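Long-range contact in glycoside hydrolase family 31 (PDB 5I0F), which probably hydrolyses cycloalternan, working through a covalent glycosyl-enzyme intermediate: residues A[9-17]-A[62-72]. Residues are numbered along the deposited sequence; the frame is centred on the assembly and turned at random.
Sequences IEHPYARSL and VNGTDSDAALL. With CA (calcium ion), chain D.
Asp68 grips Arg15 twice, once by the backbone and once by the side chain, with a different carboxylate oxygen for each. Arg15 N donates to Asp68 OD1 in a nearly straight bond (3.0 Å, 172°), approaching from above the carboxylate plane. The Arg15 chain bends at chi3 (-62°), which turns the guanidinium back to Asp68 OD2. Arg15 NH1 reaches Asp68 OD2 at 2.7 Å in a salt bridge. NE also points to it, but both N-H bonds are weak in angle. The guanidinium and carboxylate planes are 52° apart. Thr65 CG2 lies at the guanidinium edge.

Thr65 is the N-cap of the short helix 66-72. Its OG1 accepts from Asp68 N at 2.9 Å and gives a weak bond to Asp68 OD2. The second bond probably helps steady the carboxylate that holds Arg15. This helix follows strand 54-62 in the N-terminal beta domain, and residues 9-17 form an irregular loop across it. The first turn of the helix also carries Asp66, whose OD1 binds a calcium ion at 2.4 Å.

Further along the helix the contact is mostly apolar. Ala14 CB sits against Leu71 CB at 3.7 Å and also lies over one face of the His11 ring, toward its rim. Leu72 CD2 meets Ile9 CG2 at 3.6 Å, the two side chains running past each other in opposite directions. A water bridges His11 NE2 and Leu71 O. The other ring nitrogen, His11 ND1, accepts from Tyr13 N in the ring plane, within the type I turn 11-14. Near the helix start, Leu17 CD2 packs on Gly64 and Val62 CG1.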
loop_
_atom_site.group_PDB
_atom_site.type_symbol
_atom_site.label_atom_id
_atom_site.label_comp_id
_atom_site.label_asym_id
_atom_site.label_seq_id
_atom_site.Cartn_x
_atom_site.Cartn_y
_atom_site.Cartn_z
ATOM N N ILE A 9 10.991 -17.473 -4.699
ATOM C CA ILE A 9 10.167 -16.541 -5.475
ATOM C C ILE A 9 10.307 -15.119 -4.896
ATOM O O ILE A 9 10.118 -14.124 -5.613
ATOM C CB ILE A 9 8.695 -17.012 -5.520
ATOM C CG1 ILE A 9 7.869 -16.207 -6.544
ATOM C CG2 ILE A 9 8.055 -16.977 -4.139
ATOM C CD1 ILE A 9 6.476 -16.785 -6.751
ATOM N N GLU A 10 10.644 -15.049 -3.611
ATOM C CA GLU A 10 10.925 -13.778 -2.897
ATOM C C GLU A 10 9.641 -12.977 -2.636
ATOM O O GLU A 10 9.633 -11.743 -2.641
ATOM C CB GLU A 10 12.036 -12.949 -3.559
ATOM C CG GLU A 10 13.345 -13.732 -3.640
ATOM C CD GLU A 10 14.488 -12.956 -4.271
ATOM O OE1 GLU A 10 15.132 -12.133 -3.572
ATOM O OE2 GLU A 10 14.754 -13.157 -5.477
ATOM N N HIS A 11 8.559 -13.705 -2.407
ATOM C CA HIS A 11 7.357 -13.160 -1.746
ATOM C C HIS A 11 7.856 -12.757 -0.335
ATOM O O HIS A 11 8.514 -13.543 0.312
ATOM C CB HIS A 11 6.282 -14.258 -1.728
ATOM C CG HIS A 11 4.958 -13.856 -1.149
ATOM N ND1 HIS A 11 4.830 -13.382 0.129
ATOM C CD2 HIS A 11 3.695 -13.988 -1.620
ATOM C CE1 HIS A 11 3.557 -13.133 0.394
ATOM N NE2 HIS A 11 2.842 -13.509 -0.652
ATOM N N PRO A 12 7.562 -11.529 0.146
ATOM C CA PRO A 12 8.180 -11.137 1.436
ATOM C C PRO A 12 7.746 -11.919 2.675
ATOM O O PRO A 12 8.418 -11.842 3.704
ATOM C CB PRO A 12 7.824 -9.654 1.574
ATOM C CG PRO A 12 6.698 -9.417 0.621
ATOM C CD PRO A 12 6.909 -10.387 -0.512
ATOM N N TYR A 13 6.618 -12.623 2.606
ATOM C CA TYR A 13 6.090 -13.373 3.728
ATOM C C TYR A 13 5.883 -14.874 3.483
ATOM O O TYR A 13 5.272 -15.538 4.301
ATOM C CB TYR A 13 4.767 -12.728 4.160
ATOM C CG TYR A 13 4.888 -11.274 4.573
ATOM C CD1 TYR A 13 5.482 -10.902 5.791
ATOM C CD2 TYR A 13 4.376 -10.253 3.761
ATOM C CE1 TYR A 13 5.578 -9.564 6.170
ATOM C CE2 TYR A 13 4.467 -8.923 4.130
ATOM C CZ TYR A 13 5.073 -8.568 5.323
ATOM O OH TYR A 13 5.129 -7.212 5.642
ATOM N N ALA A 14 6.385 -15.410 2.372
ATOM C CA ALA A 14 6.144 -16.808 2.043
ATOM C C ALA A 14 7.385 -17.389 1.390
ATOM O O ALA A 14 8.181 -16.665 0.769
ATOM C CB ALA A 14 4.951 -16.960 1.126
ATOM N N ARG A 15 7.535 -18.697 1.568
ATOM C CA ARG A 15 8.611 -19.455 0.938
ATOM C C ARG A 15 8.052 -20.283 -0.205
ATOM O O ARG A 15 6.944 -20.819 -0.101
ATOM C CB ARG A 15 9.273 -20.380 1.958
ATOM C CG ARG A 15 9.717 -19.674 3.237
ATOM C CD ARG A 15 9.926 -20.665 4.368
ATOM N NE ARG A 15 8.697 -21.375 4.720
ATOM C CZ ARG A 15 8.632 -22.605 5.241
ATOM N NH1 ARG A 15 7.431 -23.126 5.512
ATOM N NH2 ARG A 15 9.734 -23.332 5.487
ATOM N N SER A 16 8.823 -20.385 -1.287
ATOM C CA SER A 16 8.546 -21.330 -2.373
ATOM C C SER A 16 9.214 -22.682 -2.085
ATOM O O SER A 16 10.006 -22.818 -1.145
ATOM C CB SER A 16 8.994 -20.752 -3.730
ATOM O OG SER A 16 10.273 -20.164 -3.675
ATOM N N LEU A 17 8.902 -23.681 -2.904
ATOM C CA LEU A 17 9.411 -25.038 -2.694
ATOM C C LEU A 17 10.853 -25.270 -3.168
ATOM O O LEU A 17 11.397 -26.363 -2.973
ATOM C CB LEU A 17 8.482 -26.043 -3.393
ATOM C CG LEU A 17 7.075 -26.130 -2.816
ATOM C CD1 LEU A 17 6.185 -26.993 -3.699
ATOM C CD2 LEU A 17 7.101 -26.674 -1.395
ATOM N N VAL A 62 7.415 -33.220 -1.006
ATOM C CA VAL A 62 6.699 -32.365 -0.078
ATOM C C VAL A 62 5.683 -31.555 -0.856
ATOM O O VAL A 62 5.814 -31.419 -2.060
ATOM C CB VAL A 62 7.731 -31.488 0.693
ATOM C CG1 VAL A 62 8.245 -30.341 -0.165
ATOM C CG2 VAL A 62 7.180 -31.007 2.023
ATOM N N ASN A 63 4.637 -31.089 -0.174
ATOM C CA ASN A 63 3.778 -30.016 -0.694
ATOM C C ASN A 63 4.023 -28.776 0.127
ATOM O O ASN A 63 4.534 -28.863 1.245
ATOM C CB ASN A 63 2.306 -30.393 -0.615
ATOM C CG ASN A 63 1.987 -31.632 -1.414
ATOM O OD1 ASN A 63 2.489 -31.815 -2.518
ATOM N ND2 ASN A 63 1.146 -32.493 -0.859
ATOM N N GLY A 64 3.656 -27.617 -0.414
ATOM C CA GLY A 64 3.776 -26.361 0.334
ATOM C C GLY A 64 2.974 -26.419 1.631
ATOM O O GLY A 64 1.956 -27.103 1.696
ATOM N N THR A 65 3.432 -25.711 2.662
ATOM C CA THR A 65 2.646 -25.568 3.891
ATOM C C THR A 65 1.333 -24.865 3.553
ATOM O O THR A 65 1.247 -24.137 2.560
ATOM C CB THR A 65 3.346 -24.742 4.998
ATOM O OG1 THR A 65 3.509 -23.377 4.568
ATOM C CG2 THR A 65 4.703 -25.348 5.384
ATOM N N ASP A 66 0.320 -25.119 4.376
ATOM C CA ASP A 66 -0.985 -24.455 4.279
ATOM C C ASP A 66 -0.851 -22.921 4.170
ATOM O O ASP A 66 -1.491 -22.284 3.327
ATOM C CB ASP A 66 -1.823 -24.821 5.507
ATOM C CG ASP A 66 -3.167 -24.129 5.516
ATOM O OD1 ASP A 66 -4.010 -24.469 4.650
ATOM O OD2 ASP A 66 -3.367 -23.235 6.366
ATOM N N SER A 67 -0.020 -22.341 5.032
ATOM C CA SER A 67 0.268 -20.895 5.014
ATOM C C SER A 67 0.987 -20.440 3.712
ATOM O O SER A 67 0.535 -19.483 3.063
ATOM C CB SER A 67 1.095 -20.524 6.261
ATOM O OG SER A 67 1.575 -19.194 6.212
ATOM N N ASP A 68 2.070 -21.128 3.323
ATOM C CA ASP A 68 2.861 -20.739 2.118
ATOM C C ASP A 68 2.099 -20.870 0.789
ATOM O O ASP A 68 2.110 -19.948 -0.024
ATOM C CB ASP A 68 4.163 -21.542 1.996
ATOM C CG ASP A 68 5.200 -21.168 3.031
ATOM O OD1 ASP A 68 5.401 -19.960 3.302
ATOM O OD2 ASP A 68 5.874 -22.098 3.539
ATOM N N ALA A 69 1.464 -22.021 0.570
ATOM C CA ALA A 69 0.576 -22.243 -0.592
ATOM C C ALA A 69 -0.472 -21.143 -0.732
ATOM O O ALA A 69 -0.686 -20.622 -1.830
ATOM C CB ALA A 69 -0.130 -23.589 -0.481
ATOM N N ALA A 70 -1.114 -20.800 0.389
ATOM C CA ALA A 70 -2.146 -19.765 0.400
ATOM C C ALA A 70 -1.592 -18.414 -0.038
ATOM O O ALA A 70 -2.149 -17.761 -0.930
ATOM C CB ALA A 70 -2.777 -19.643 1.783
ATOM N N LEU A 71 -0.486 -18.011 0.592
ATOM C CA LEU A 71 0.117 -16.710 0.321
ATOM C C LEU A 71 0.577 -16.560 -1.129
ATOM O O LEU A 71 0.368 -15.512 -1.726
ATOM C CB LEU A 71 1.270 -16.427 1.284
ATOM C CG LEU A 71 0.861 -16.004 2.710
ATOM C CD1 LEU A 71 2.060 -15.971 3.645
ATOM C CD2 LEU A 71 0.179 -14.644 2.731
ATOM N N LEU A 72 1.174 -17.604 -1.707
ATOM C CA LEU A 72 1.645 -17.514 -3.096
ATOM C C LEU A 72 0.492 -17.345 -4.106
ATOM O O LEU A 72 0.689 -16.731 -5.141
ATOM C CB LEU A 72 2.566 -18.695 -3.463
ATOM C CG LEU A 72 3.848 -18.833 -2.632
ATOM C CD1 LEU A 72 4.611 -20.105 -2.991
ATOM C CD2 LEU A 72 4.746 -17.624 -2.808
HETATM CA CA CA D . -6.058 -23.375 4.036
HETATM O O HOH W 1 0.018 -13.271 -0.483
HETATM O O HOH W 2 -4.503 -21.668 3.677
HETATM O O HOH W 3 -7.690 -21.813 3.617
#